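Local atomic coordinates of BtGH115A (Bacteroides thetaiotaomicron, PDB entry 5BY3), a protein that hydrolyses 4-O-methyl-alpha-glucuronic acid linkages in decorated arabinogalactans, as a member of glycoside hydrolase family 115. Residues C366-G371 with P698-H703; N503-E508 with E731-V736; A639-V644 with S689-I694; L663-K668 with R738-R743. All coordinates share one frame; numbering follows the deposited sequence.

All four second segments lie in the C-terminal beta domain. Interactions 1 and 2, centres about 16 Å apart, join that domain to the loop 366-371, at the end of a strand of the parallel barrel, and to the loop 503-508; Asp368 of the first probably hydrogen-bonds Trp732 of the second. Helix 730-738 carries the second segment of interaction 2 and runs into strand 741-748 of interaction 4; the centres of these two interactions are about 17 Å apart. Interactions 3 and 4, centres about 16 Å apart, lie at the domain's own antiparallel sheet. Along the chain interaction 3 is nested within interactions 1 and 2, whereas interaction 4 crosses the other three.

Interaction 1 (C366-G371 with P698-H703); sequences CDDNYG and PNHPVH
Asp368 and His700 face each other from two irregular loops whose backbones stay well apart: their CA atoms, 9.1 Å from one another, are the nearest such pair across the segments. With 80 Å² buried, the contact rests on side chains alone. His700 NE2 donates to Asp368 OD2 at 2.9 Å, and the bond is fairly straight, with an N-H...O angle of 159°. OD2 lies at the edge of the imidazole, near its plane, yet the donor meets this oxygen from above the carboxylate plane, 53° out of it; the ring and carboxylate planes are almost perpendicular. The same OD2 also accepts from Trp732 NE1 of helix 730-738, its strongest polar partner, so two ring N-H groups grip one buried oxygen. The other oxygen is held by its own loop: Tyr370 N donates to Asp368 OD1 at 3.0 Å, which, with the first torsion placing CG between the backbone N and carbonyl carbon (chi1 64°), fixes the rotation of the carboxylate. One residue earlier, Asn369 N reaches Asp367 OD1 at 2.8 Å. These are two successive Asx turns, and they shape the loop that follows strand 362-366 of the TIM-barrel-type parallel sheet; the His-carboxylate hydrogen bond joins that loop to the one leaving strand 689-696 of the C-terminal domain.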
loop_
_atom_site.group_PDB
_atom_site.type_symbol
_atom_site.label_atom_id
_atom_site.label_comp_id
_atom_site.label_asym_id
_atom_site.label_seq_id
_atom_site.Cartn_x
_atom_site.Cartn_y
_atom_site.Cartn_z
ATOM N N CYS A 366 -1.205 12.745 3.004
ATOM C CA CYS A 366 -0.246 11.702 3.317
ATOM C C CYS A 366 -0.636 10.900 4.540
ATOM O O CYS A 366 -1.239 11.443 5.454
ATOM C CB CYS A 366 1.112 12.337 3.535
ATOM S SG CYS A 366 1.717 12.933 1.966
ATOM N N ASP A 367 -0.298 9.607 4.551
ATOM C CA ASP A 367 -0.440 8.815 5.771
ATOM C C ASP A 367 0.797 9.092 6.633
ATOM O O ASP A 367 1.673 9.792 6.178
ATOM C CB ASP A 367 -0.614 7.332 5.435
ATOM C CG ASP A 367 0.711 6.629 5.049
ATOM O OD1 ASP A 367 1.816 7.245 4.990
ATOM O OD2 ASP A 367 0.634 5.417 4.820
ATOM N N ASP A 368 0.871 8.536 7.851
ATOM C CA ASP A 368 1.958 8.838 8.783
ATOM C C ASP A 368 3.086 7.801 8.659
ATOM O O ASP A 368 3.842 7.563 9.594
ATOM C CB ASP A 368 1.396 8.878 10.204
ATOM C CG ASP A 368 0.824 7.508 10.682
ATOM O OD1 ASP A 368 0.707 6.536 9.893
ATOM O OD2 ASP A 368 0.500 7.404 11.888
ATOM N N ASN A 369 3.145 7.169 7.495
ATOM C CA ASN A 369 4.108 6.148 7.157
ATOM C C ASN A 369 3.765 4.775 7.706
ATOM O O ASN A 369 4.417 3.792 7.332
ATOM C CB ASN A 369 5.548 6.552 7.554
ATOM C CG ASN A 369 5.889 7.996 7.182
ATOM O OD1 ASN A 369 6.287 8.794 8.052
ATOM N ND2 ASN A 369 5.742 8.336 5.912
ATOM N N TYR A 370 2.768 4.704 8.599
ATOM C CA TYR A 370 2.314 3.429 9.141
ATOM C C TYR A 370 0.853 3.168 8.797
ATOM O O TYR A 370 0.151 2.414 9.495
ATOM C CB TYR A 370 2.665 3.319 10.619
ATOM C CG TYR A 370 4.175 3.437 10.892
ATOM C CD1 TYR A 370 4.850 4.650 10.755
ATOM C CD2 TYR A 370 4.941 2.312 11.275
ATOM C CE1 TYR A 370 6.220 4.741 10.987
ATOM C CE2 TYR A 370 6.325 2.395 11.510
ATOM C CZ TYR A 370 6.952 3.599 11.363
ATOM O OH TYR A 370 8.293 3.694 11.577
ATOM N N GLY A 371 0.406 3.744 7.677
ATOM C CA GLY A 371 -0.914 3.443 7.118
ATOM C C GLY A 371 -2.096 4.141 7.793
ATOM O O GLY A 371 -3.265 3.728 7.616
ATOM N N PRO A 698 -5.036 3.513 16.676
ATOM C CA PRO A 698 -4.325 4.789 16.755
ATOM C C PRO A 698 -4.463 5.620 15.452
ATOM O O PRO A 698 -3.483 6.203 14.967
ATOM C CB PRO A 698 -2.885 4.363 16.976
ATOM C CG PRO A 698 -2.767 3.075 16.185
ATOM C CD PRO A 698 -4.138 2.426 16.223
ATOM N N ASN A 699 -5.677 5.733 14.910
ATOM C CA ASN A 699 -5.833 6.551 13.717
ATOM C C ASN A 699 -5.847 8.073 14.087
ATOM O O ASN A 699 -5.744 8.442 15.291
ATOM C CB ASN A 699 -7.042 6.109 12.900
ATOM C CG ASN A 699 -8.340 6.416 13.591
ATOM O OD1 ASN A 699 -8.857 7.506 13.454
ATOM N ND2 ASN A 699 -8.858 5.472 14.354
ATOM N N HIS A 700 -5.945 8.924 13.056
ATOM C CA HIS A 700 -5.849 10.378 13.212
ATOM C C HIS A 700 -7.237 11.015 12.981
ATOM O O HIS A 700 -8.065 10.443 12.237
ATOM C CB HIS A 700 -4.823 10.953 12.219
ATOM C CG HIS A 700 -3.413 10.465 12.426
ATOM N ND1 HIS A 700 -2.628 10.877 13.481
ATOM C CD2 HIS A 700 -2.636 9.633 11.688
ATOM C CE1 HIS A 700 -1.441 10.305 13.405
ATOM N NE2 HIS A 700 -1.424 9.534 12.335
ATOM N N PRO A 701 -7.498 12.210 13.579
ATOM C CA PRO A 701 -8.839 12.872 13.459
ATOM C C PRO A 701 -9.374 12.960 12.029
ATOM O O PRO A 701 -8.601 13.192 11.089
ATOM C CB PRO A 701 -8.594 14.292 14.020
ATOM C CG PRO A 701 -7.408 14.141 14.924
ATOM C CD PRO A 701 -6.530 13.074 14.298
ATOM N N VAL A 702 -10.667 12.739 11.843
ATOM C CA VAL A 702 -11.241 12.795 10.481
ATOM C C VAL A 702 -11.674 14.203 10.123
ATOM O O VAL A 702 -11.603 14.608 8.961
ATOM C CB VAL A 702 -12.408 11.815 10.284
ATOM C CG1 VAL A 702 -12.828 11.782 8.813
ATOM C CG2 VAL A 702 -12.028 10.419 10.791
ATOM N N HIS A 703 -12.155 14.932 11.127
ATOM C CA HIS A 703 -12.450 16.359 10.999
ATOM C C HIS A 703 -12.154 17.048 12.302
ATOM O O HIS A 703 -12.584 16.617 13.391
ATOM C CB HIS A 703 -13.899 16.619 10.607
ATOM C CG HIS A 703 -14.242 16.126 9.243
ATOM N ND1 HIS A 703 -15.220 15.182 9.026
ATOM C CD2 HIS A 703 -13.720 16.422 8.028
ATOM C CE1 HIS A 703 -15.303 14.934 7.731
ATOM N NE2 HIS A 703 -14.396 15.666 7.106
#

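Interaction 2 (N503-E508 with E731-V736); sequences NTREEE and EWKENV
A salt-bridge network of Arg505, Glu508, Lys733 and Glu734 ties the loop after helix 476-495 to one flank of helix 730-738. Arg505 NH1 donates to Glu734 OE1 at 2.8 Å. The bond uses the syn lone pair of the carboxylate, and the oxygen lies in the guanidinium plane, at its edge; the two flat groups are nearly coplanar, 28° apart. Lys733 comes at the same guanidinium from another direction, crossing the arginine at about a right angle with its methylenes over one face, CD standing 3.6 Å from Arg505 NH2. Its first torsion sets CG beside the backbone N (chi1 -83°), and from there the extended chain carries NZ past the arginine to Glu508 OE2, a short bond of 2.6 Å met on the syn side and somewhat out of the carboxylate plane. Helix 730-738, within the C-terminal domain, thus presents a lysine and a glutamate in succession to a loop that offers an arginine and a glutamate. Glu508 OE2 also receives weak bonds from Arg505 NE and NH2, and so stands between two cations whose NH2 and NZ atoms are 4.4 Å apart, probably easing their repulsion. Arg505 NH2 pairs more strongly with Glu730, also of the helix. Were a leucine to replace Arg505, Glu734 and Glu730 would probably be left as neighbouring negative charges without their shared mate. The pair Arg505-Lys733 has the nearest CA atoms across the segments, 9.2 Å apart.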
loop_
_atom_site.group_PDB
_atom_site.type_symbol
_atom_site.label_atom_id
_atom_site.label_comp_id
_atom_site.label_asym_id
_atom_site.label_seq_id
_atom_site.Cartn_x
_atom_site.Cartn_y
_atom_site.Cartn_z
ATOM N N ASN A 503 12.048 -4.502 19.799
ATOM C CA ASN A 503 11.715 -3.334 20.633
ATOM C C ASN A 503 12.853 -2.287 20.571
ATOM O O ASN A 503 13.300 -1.771 21.591
ATOM C CB ASN A 503 11.412 -3.773 22.104
ATOM C CG ASN A 503 10.657 -2.702 22.922
ATOM O OD1 ASN A 503 10.044 -1.772 22.366
ATOM N ND2 ASN A 503 10.700 -2.838 24.255
ATOM N N THR A 504 13.364 -2.025 19.376
ATOM C CA THR A 504 14.431 -1.042 19.181
ATOM C C THR A 504 13.820 0.167 18.453
ATOM O O THR A 504 12.681 0.124 18.007
ATOM C CB THR A 504 15.589 -1.608 18.306
ATOM O OG1 THR A 504 15.059 -2.121 17.092
ATOM C CG2 THR A 504 16.360 -2.721 18.997
ATOM N N ARG A 505 14.563 1.257 18.346
ATOM C CA ARG A 505 14.131 2.397 17.541
ATOM C C ARG A 505 15.201 2.831 16.560
ATOM O O ARG A 505 16.395 2.513 16.724
ATOM C CB ARG A 505 13.603 3.545 18.422
ATOM C CG ARG A 505 12.092 3.510 18.451
ATOM C CD ARG A 505 11.482 3.553 19.822
ATOM N NE ARG A 505 11.419 4.924 20.290
ATOM C CZ ARG A 505 10.498 5.416 21.118
ATOM N NH1 ARG A 505 9.499 4.656 21.575
ATOM N NH2 ARG A 505 10.574 6.682 21.470
ATOM N N GLU A 506 14.740 3.495 15.508
ATOM C CA GLU A 506 15.587 4.116 14.499
ATOM C C GLU A 506 15.378 5.623 14.542
ATOM O O GLU A 506 14.356 6.092 15.058
ATOM C CB GLU A 506 15.287 3.551 13.117
ATOM C CG GLU A 506 16.021 2.263 12.821
ATOM C CD GLU A 506 17.554 2.381 12.878
ATOM O OE1 GLU A 506 18.147 3.262 12.233
ATOM O OE2 GLU A 506 18.182 1.561 13.559
ATOM N N GLU A 507 16.381 6.358 14.048
ATOM C CA GLU A 507 16.478 7.833 14.107
ATOM C C GLU A 507 16.322 8.494 15.476
ATOM O O GLU A 507 15.899 9.643 15.562
ATOM C CB GLU A 507 15.568 8.488 13.074
ATOM C CG GLU A 507 15.877 8.005 11.656
ATOM C CD GLU A 507 14.878 8.509 10.634
ATOM O OE1 GLU A 507 13.901 9.201 11.031
ATOM O OE2 GLU A 507 15.087 8.203 9.434
ATOM N N GLU A 508 16.725 7.796 16.537
ATOM C CA GLU A 508 16.580 8.336 17.894
ATOM C C GLU A 508 17.774 9.106 18.447
ATOM O O GLU A 508 17.640 9.703 19.537
ATOM C CB GLU A 508 16.236 7.243 18.890
ATOM C CG GLU A 508 14.780 6.851 18.972
ATOM C CD GLU A 508 13.865 7.924 19.506
ATOM O OE1 GLU A 508 14.303 8.824 20.245
ATOM O OE2 GLU A 508 12.680 7.854 19.181
ATOM N N GLU A 731 4.347 9.364 22.176
ATOM C CA GLU A 731 3.107 8.603 22.128
ATOM C C GLU A 731 2.738 8.082 20.738
ATOM O O GLU A 731 2.298 6.936 20.602
ATOM C CB GLU A 731 1.932 9.392 22.688
ATOM C CG GLU A 731 0.726 8.539 23.003
ATOM C CD GLU A 731 -0.356 9.327 23.695
ATOM O OE1 GLU A 731 -1.110 10.111 23.042
ATOM O OE2 GLU A 731 -0.466 9.131 24.917
ATOM N N TRP A 732 2.901 8.920 19.722
ATOM C CA TRP A 732 2.672 8.499 18.364
ATOM C C TRP A 732 3.632 7.340 17.986
ATOM O O TRP A 732 3.265 6.455 17.213
ATOM C CB TRP A 732 2.763 9.679 17.383
ATOM C CG TRP A 732 2.689 9.224 15.936
ATOM C CD1 TRP A 732 1.557 9.012 15.177
ATOM C CD2 TRP A 732 3.798 8.832 15.112
ATOM N NE1 TRP A 732 1.909 8.548 13.910
ATOM C CE2 TRP A 732 3.271 8.432 13.848
ATOM C CE3 TRP A 732 5.186 8.811 15.303
ATOM C CZ2 TRP A 732 4.093 8.039 12.786
ATOM C CZ3 TRP A 732 5.990 8.374 14.245
ATOM C CH2 TRP A 732 5.436 7.995 13.016
ATOM N N LYS A 733 4.828 7.334 18.554
ATOM C CA LYS A 733 5.840 6.339 18.191
ATOM C C LYS A 733 5.394 5.010 18.772
ATOM O O LYS A 733 5.399 4.009 18.091
ATOM C CB LYS A 733 7.234 6.730 18.720
ATOM C CG LYS A 733 7.974 7.718 17.822
ATOM C CD LYS A 733 9.236 8.221 18.498
ATOM C CE LYS A 733 9.963 9.276 17.658
ATOM N NZ LYS A 733 11.128 9.828 18.424
ATOM N N GLU A 734 5.010 5.048 20.037
ATOM C CA GLU A 734 4.405 3.953 20.757
ATOM C C GLU A 734 3.185 3.455 19.996
ATOM O O GLU A 734 3.056 2.250 19.774
ATOM C CB GLU A 734 3.997 4.434 22.160
ATOM C CG GLU A 734 4.853 3.959 23.323
ATOM C CD GLU A 734 6.314 3.766 22.956
ATOM O OE1 GLU A 734 6.994 4.782 22.723
ATOM O OE2 GLU A 734 6.790 2.606 22.898
ATOM N N ASN A 735 2.310 4.386 19.600
ATOM C CA ASN A 735 1.049 4.055 18.962
ATOM C C ASN A 735 1.305 3.182 17.725
ATOM O O ASN A 735 0.775 2.110 17.638
ATOM C CB ASN A 735 0.270 5.326 18.561
ATOM C CG ASN A 735 -0.553 5.951 19.723
ATOM O OD1 ASN A 735 -0.494 5.525 20.899
ATOM N ND2 ASN A 735 -1.341 6.983 19.373
ATOM N N VAL A 736 2.120 3.625 16.780
ATOM C CA VAL A 736 2.234 2.940 15.488
ATOM C C VAL A 736 3.020 1.614 15.521
ATOM O O VAL A 736 2.821 0.771 14.677
ATOM C CB VAL A 736 2.826 3.873 14.415
ATOM C CG1 VAL A 736 1.881 5.037 14.158
ATOM C CG2 VAL A 736 4.214 4.375 14.813
#

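Interaction 3 (A639-V644 with S689-I694); sequences ADRKAV and SVEVDI
Arg641, on an irregular loop, and Glu691, on strand 689-696, have CA atoms 12.2 Å apart, and no backbone hydrogen bond joins the two segments; the loop passes beside the strand without pairing with it. That strand is an inner one of the antiparallel sheet of the C-terminal domain, hydrogen-bonded to strands 741-748 and 766-772. Its Ile694 packs on Phe709 and Val711 of a second antiparallel sheet, consistent with the beta-sandwich of galactose-binding-like domains. The contact is at the surface and buries 103 Å². Both long side chains span the gap stretched out. Arg641 is extended from CG to NE, with CG opposite the backbone N (chi1 -169°), and Glu691 starts in the same way; the two chains cross at about a right angle and only their charged ends meet. Arg641 NH2 donates to Glu691 OE1 at 2.9 Å with an N-H...O angle of 158°, a salt bridge in which the oxygen lies at the guanidinium edge, close to its plane. The carboxylate is turned differently: NH2 stands above its plane, 55° out. Tyr774 makes a cation-pi contact with the arginine, and its backbone is hydrogen-bonded to that of Glu691. Replacing Glu691 by an alanine would probably leave the guanidinium without its salt-bridge mate and freer to swing, with Tyr774 still beside it. The bridge is single-pronged, consistent with the turned carboxylate: Arg641 NH1 remains 3.6 Å from Glu691 OE2, with no hydrogen bond between them.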
loop_
_atom_site.group_PDB
_atom_site.type_symbol
_atom_site.label_atom_id
_atom_site.label_comp_id
_atom_site.label_asym_id
_atom_site.label_seq_id
_atom_site.Cartn_x
_atom_site.Cartn_y
_atom_site.Cartn_z
ATOM N N ALA A 639 5.141 -9.594 34.646
ATOM C CA ALA A 639 4.224 -10.502 35.307
ATOM C C ALA A 639 2.910 -10.471 34.560
ATOM O O ALA A 639 2.512 -9.427 34.026
ATOM C CB ALA A 639 4.020 -10.076 36.749
ATOM N N ASP A 640 2.259 -11.630 34.521
ATOM C CA ASP A 640 0.926 -11.785 33.965
ATOM C C ASP A 640 -0.014 -11.028 34.883
ATOM O O ASP A 640 0.125 -11.070 36.106
ATOM C CB ASP A 640 0.587 -13.278 33.944
ATOM C CG ASP A 640 -0.194 -13.696 32.723
ATOM O OD1 ASP A 640 0.151 -13.298 31.582
ATOM O OD2 ASP A 640 -1.160 -14.458 32.908
ATOM N N ARG A 641 -0.949 -10.294 34.324
ATOM C CA ARG A 641 -1.761 -9.486 35.182
ATOM C C ARG A 641 -3.232 -9.783 34.934
ATOM O O ARG A 641 -3.731 -9.566 33.835
ATOM C CB ARG A 641 -1.425 -8.022 34.988
ATOM C CG ARG A 641 -2.047 -7.147 36.048
ATOM C CD ARG A 641 -1.644 -5.723 35.780
ATOM N NE ARG A 641 -2.375 -4.794 36.632
ATOM C CZ ARG A 641 -2.855 -3.632 36.203
ATOM N NH1 ARG A 641 -2.707 -3.285 34.935
ATOM N NH2 ARG A 641 -3.494 -2.819 37.031
ATOM N N LYS A 642 -3.898 -10.291 35.970
ATOM C CA LYS A 642 -5.301 -10.692 35.907
ATOM C C LYS A 642 -6.259 -9.490 35.844
ATOM O O LYS A 642 -6.375 -8.699 36.804
ATOM C CB LYS A 642 -5.642 -11.636 37.078
ATOM C CG LYS A 642 -7.080 -12.184 37.130
ATOM C CD LYS A 642 -7.300 -13.444 36.285
ATOM C CE LYS A 642 -8.608 -14.157 36.622
ATOM N NZ LYS A 642 -9.818 -13.324 36.364
ATOM N N ALA A 643 -6.915 -9.384 34.684
ATOM C CA ALA A 643 -8.049 -8.486 34.431
ATOM C C ALA A 643 -9.316 -9.080 35.038
ATOM O O ALA A 643 -9.480 -10.292 35.013
ATOM C CB ALA A 643 -8.222 -8.308 32.926
ATOM N N VAL A 644 -10.208 -8.257 35.590
ATOM C CA VAL A 644 -11.531 -8.786 35.999
ATOM C C VAL A 644 -12.489 -8.944 34.816
ATOM O O VAL A 644 -13.184 -9.954 34.706
ATOM C CB VAL A 644 -12.204 -8.051 37.192
ATOM C CG1 VAL A 644 -11.610 -8.525 38.507
ATOM C CG2 VAL A 644 -12.126 -6.538 37.064
ATOM N N SER A 689 -11.306 0.681 44.012
ATOM C CA SER A 689 -11.275 1.353 42.711
ATOM C C SER A 689 -11.160 0.345 41.581
ATOM O O SER A 689 -10.954 -0.847 41.832
ATOM C CB SER A 689 -10.090 2.340 42.659
ATOM O OG SER A 689 -10.385 3.566 43.308
ATOM N N VAL A 690 -11.294 0.849 40.347
ATOM C CA VAL A 690 -11.156 0.065 39.095
ATOM C C VAL A 690 -10.239 0.781 38.097
ATOM O O VAL A 690 -10.361 2.005 37.907
ATOM C CB VAL A 690 -12.539 -0.269 38.439
ATOM C CG1 VAL A 690 -13.336 0.991 38.094
ATOM C CG2 VAL A 690 -12.373 -1.161 37.219
ATOM N N GLU A 691 -9.327 0.023 37.473
ATOM C CA GLU A 691 -8.470 0.578 36.408
ATOM C C GLU A 691 -9.056 0.238 35.049
ATOM O O GLU A 691 -9.039 -0.907 34.634
ATOM C CB GLU A 691 -7.016 0.074 36.519
ATOM C CG GLU A 691 -6.001 0.882 35.700
ATOM C CD GLU A 691 -4.719 0.112 35.396
ATOM O OE1 GLU A 691 -3.885 -0.087 36.303
ATOM O OE2 GLU A 691 -4.541 -0.302 34.237
ATOM N N VAL A 692 -9.573 1.230 34.350
ATOM C CA VAL A 692 -10.136 0.981 33.018
ATOM C C VAL A 692 -9.093 1.209 31.940
ATOM O O VAL A 692 -8.555 2.299 31.839
ATOM C CB VAL A 692 -11.408 1.824 32.782
ATOM C CG1 VAL A 692 -12.034 1.507 31.419
ATOM C CG2 VAL A 692 -12.386 1.562 33.915
ATOM N N ASP A 693 -8.843 0.171 31.137
ATOM C CA ASP A 693 -7.767 0.097 30.134
ATOM C C ASP A 693 -8.446 -0.016 28.776
ATOM O O ASP A 693 -9.033 -1.031 28.451
ATOM C CB ASP A 693 -6.919 -1.144 30.447
ATOM C CG ASP A 693 -5.627 -1.236 29.629
ATOM O OD1 ASP A 693 -5.453 -0.456 28.667
ATOM O OD2 ASP A 693 -4.799 -2.142 29.938
ATOM N N ILE A 694 -8.397 1.055 28.010
ATOM C CA ILE A 694 -9.145 1.178 26.758
ATOM C C ILE A 694 -8.152 1.231 25.600
ATOM O O ILE A 694 -7.202 2.022 25.619
ATOM C CB ILE A 694 -10.043 2.439 26.741
ATOM C CG1 ILE A 694 -11.007 2.417 27.920
ATOM C CG2 ILE A 694 -10.833 2.537 25.442
ATOM C CD1 ILE A 694 -11.701 3.739 28.160
#

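Interaction 4 (L663-K668 with R738-R743); sequences LGYESK and RNQAIR
Arg738, at the end of helix 730-738, offers its carbonyl to Tyr665 of the loop 663-668: Tyr665 OH donates to Arg738 O at a short 2.5 Å, in the carbonyl plane and on a lone pair. The arginine's own side chain turns along its segment instead, and NE donates to Gln740 O at 2.6 Å, nearly straight at 161°. That bond holds the guanidinium edge-on to the carbonyl, while Ile742 CD1 sits over the centre of one of its faces. Asn739 leaves the helix with positive phi (46°), and its amide is occupied by Tyr372 and His494. This turn links helix 730-738 to strand 741-748 of the C-terminal antiparallel sheet, and Tyr665, in the loop between strands 658-659 and 670-672, packs against it. Gln740 lays its side-chain amide against the tyrosine. With CG beside the backbone N and the chain extended beyond, this amide lies flat over the phenol ring, the planes 4° apart and CD 3.4 Å above the ring plane, over its centre. Gln740 OE1 accepts from Arg695 NH1, and NE2 donates to Gln770 and Asp769, which fixes the turn of the amide about its last bond. A water donates to both Tyr665 OH and Gln740 OE1, 2.8 Å from each, so the hydroxyl is a donor to Arg738 O and an acceptor from the water. Ala741 opens the strand, pairing with Leu696.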
loop_
_atom_site.group_PDB
_atom_site.type_symbol
_atom_site.label_atom_id
_atom_site.label_comp_id
_atom_site.label_asym_id
_atom_site.label_seq_id
_atom_site.Cartn_x
_atom_site.Cartn_y
_atom_site.Cartn_z
ATOM N N LEU A 663 -10.285 -6.175 11.606
ATOM C CA LEU A 663 -9.377 -5.197 12.176
ATOM C C LEU A 663 -9.145 -5.398 13.685
ATOM O O LEU A 663 -10.051 -5.863 14.386
ATOM C CB LEU A 663 -9.894 -3.800 11.851
ATOM C CG LEU A 663 -9.054 -2.580 12.217
ATOM C CD1 LEU A 663 -7.845 -2.511 11.327
ATOM C CD2 LEU A 663 -9.902 -1.338 12.014
ATOM N N GLY A 664 -7.938 -5.058 14.173
ATOM C CA GLY A 664 -7.611 -5.059 15.627
ATOM C C GLY A 664 -7.001 -6.342 16.186
ATOM O O GLY A 664 -6.910 -7.331 15.488
ATOM N N TYR A 665 -6.592 -6.325 17.466
ATOM C CA TYR A 665 -5.854 -7.431 18.104
ATOM C C TYR A 665 -6.555 -8.817 18.054
ATOM O O TYR A 665 -5.910 -9.865 17.935
ATOM C CB TYR A 665 -5.521 -7.041 19.549
ATOM C CG TYR A 665 -4.223 -6.251 19.748
ATOM C CD1 TYR A 665 -3.806 -5.322 18.796
ATOM C CD2 TYR A 665 -3.444 -6.413 20.921
ATOM C CE1 TYR A 665 -2.639 -4.604 18.962
ATOM C CE2 TYR A 665 -2.260 -5.688 21.107
ATOM C CZ TYR A 665 -1.870 -4.777 20.111
ATOM O OH TYR A 665 -0.736 -4.008 20.201
ATOM N N GLU A 666 -7.880 -8.811 18.133
ATOM C CA GLU A 666 -8.631 -10.043 17.972
ATOM C C GLU A 666 -9.738 -9.886 16.911
ATOM O O GLU A 666 -10.833 -10.418 17.065
ATOM C CB GLU A 666 -9.145 -10.554 19.319
ATOM C CG GLU A 666 -9.920 -9.491 20.086
ATOM C CD GLU A 666 -9.959 -9.700 21.594
ATOM O OE1 GLU A 666 -9.064 -10.421 22.130
ATOM O OE2 GLU A 666 -10.887 -9.115 22.225
ATOM N N SER A 667 -9.415 -9.163 15.836
ATOM C CA SER A 667 -10.251 -9.061 14.620
ATOM C C SER A 667 -11.625 -8.533 14.861
ATOM O O SER A 667 -12.492 -8.708 14.010
ATOM C CB SER A 667 -10.368 -10.407 13.854
ATOM O OG SER A 667 -9.124 -11.059 13.799
ATOM N N LYS A 668 -11.828 -7.880 16.001
ATOM C CA LYS A 668 -13.155 -7.361 16.393
ATOM C C LYS A 668 -13.244 -5.860 16.702
ATOM O O LYS A 668 -14.201 -5.422 17.310
ATOM C CB LYS A 668 -13.749 -8.210 17.527
ATOM C CG LYS A 668 -14.254 -9.581 17.057
ATOM C CD LYS A 668 -14.123 -10.699 18.080
ATOM C CE LYS A 668 -14.291 -12.054 17.388
ATOM N NZ LYS A 668 -14.593 -13.185 18.320
ATOM N N ARG A 738 2.696 -0.657 17.951
ATOM C CA ARG A 738 1.808 -1.648 18.548
ATOM C C ARG A 738 0.406 -1.623 17.926
ATOM O O ARG A 738 -0.450 -2.434 18.270
ATOM C CB ARG A 738 1.727 -1.461 20.086
ATOM C CG ARG A 738 0.988 -0.217 20.491
ATOM C CD ARG A 738 1.208 0.161 21.929
ATOM N NE ARG A 738 0.653 1.479 22.058
ATOM C CZ ARG A 738 0.990 2.380 22.983
ATOM N NH1 ARG A 738 1.896 2.100 23.929
ATOM N NH2 ARG A 738 0.404 3.569 22.937
ATOM N N ASN A 739 0.195 -0.675 17.013
ATOM C CA ASN A 739 -1.108 -0.373 16.428
ATOM C C ASN A 739 -2.244 -0.284 17.472
ATOM O O ASN A 739 -3.359 -0.743 17.234
ATOM C CB ASN A 739 -1.441 -1.364 15.314
ATOM C CG ASN A 739 -0.596 -1.145 14.093
ATOM O OD1 ASN A 739 -0.687 -0.102 13.410
ATOM N ND2 ASN A 739 0.277 -2.104 13.823
ATOM N N GLN A 740 -1.958 0.300 18.626
ATOM C CA GLN A 740 -3.040 0.721 19.516
ATOM C C GLN A 740 -2.668 2.008 20.214
ATOM O O GLN A 740 -1.533 2.130 20.735
ATOM C CB GLN A 740 -3.340 -0.314 20.610
ATOM C CG GLN A 740 -3.846 -1.661 20.148
ATOM C CD GLN A 740 -4.244 -2.543 21.288
ATOM O OE1 GLN A 740 -3.544 -2.636 22.286
ATOM N NE2 GLN A 740 -5.386 -3.185 21.160
ATOM N N ALA A 741 -3.623 2.949 20.230
ATOM C CA ALA A 741 -3.657 4.005 21.258
ATOM C C ALA A 741 -4.170 3.352 22.522
ATOM O O ALA A 741 -4.964 2.405 22.456
ATOM C CB ALA A 741 -4.557 5.159 20.863
ATOM N N ILE A 742 -3.689 3.843 23.664
ATOM C CA ILE A 742 -3.908 3.229 24.949
ATOM C C ILE A 742 -4.277 4.327 25.940
ATOM O O ILE A 742 -3.495 5.271 26.125
ATOM C CB ILE A 742 -2.654 2.512 25.490
ATOM C CG1 ILE A 742 -2.239 1.325 24.600
ATOM C CG2 ILE A 742 -2.864 2.089 26.966
ATOM C CD1 ILE A 742 -1.072 0.485 25.163
ATOM N N ARG A 743 -5.452 4.192 26.580
ATOM C CA ARG A 743 -5.889 5.107 27.646
ATOM C C ARG A 743 -6.312 4.331 28.882
ATOM O O ARG A 743 -7.279 3.553 28.857
ATOM C CB ARG A 743 -7.002 6.060 27.174
ATOM C CG ARG A 743 -6.546 7.117 26.200
ATOM C CD ARG A 743 -5.745 8.226 26.906
ATOM N NE ARG A 743 -5.209 9.210 25.937
ATOM C CZ ARG A 743 -3.994 9.166 25.370
ATOM N NH1 ARG A 743 -3.137 8.195 25.644
ATOM N NH2 ARG A 743 -3.647 10.094 24.488
HETATM O O HOH W 1 -0.771 -2.649 22.666
#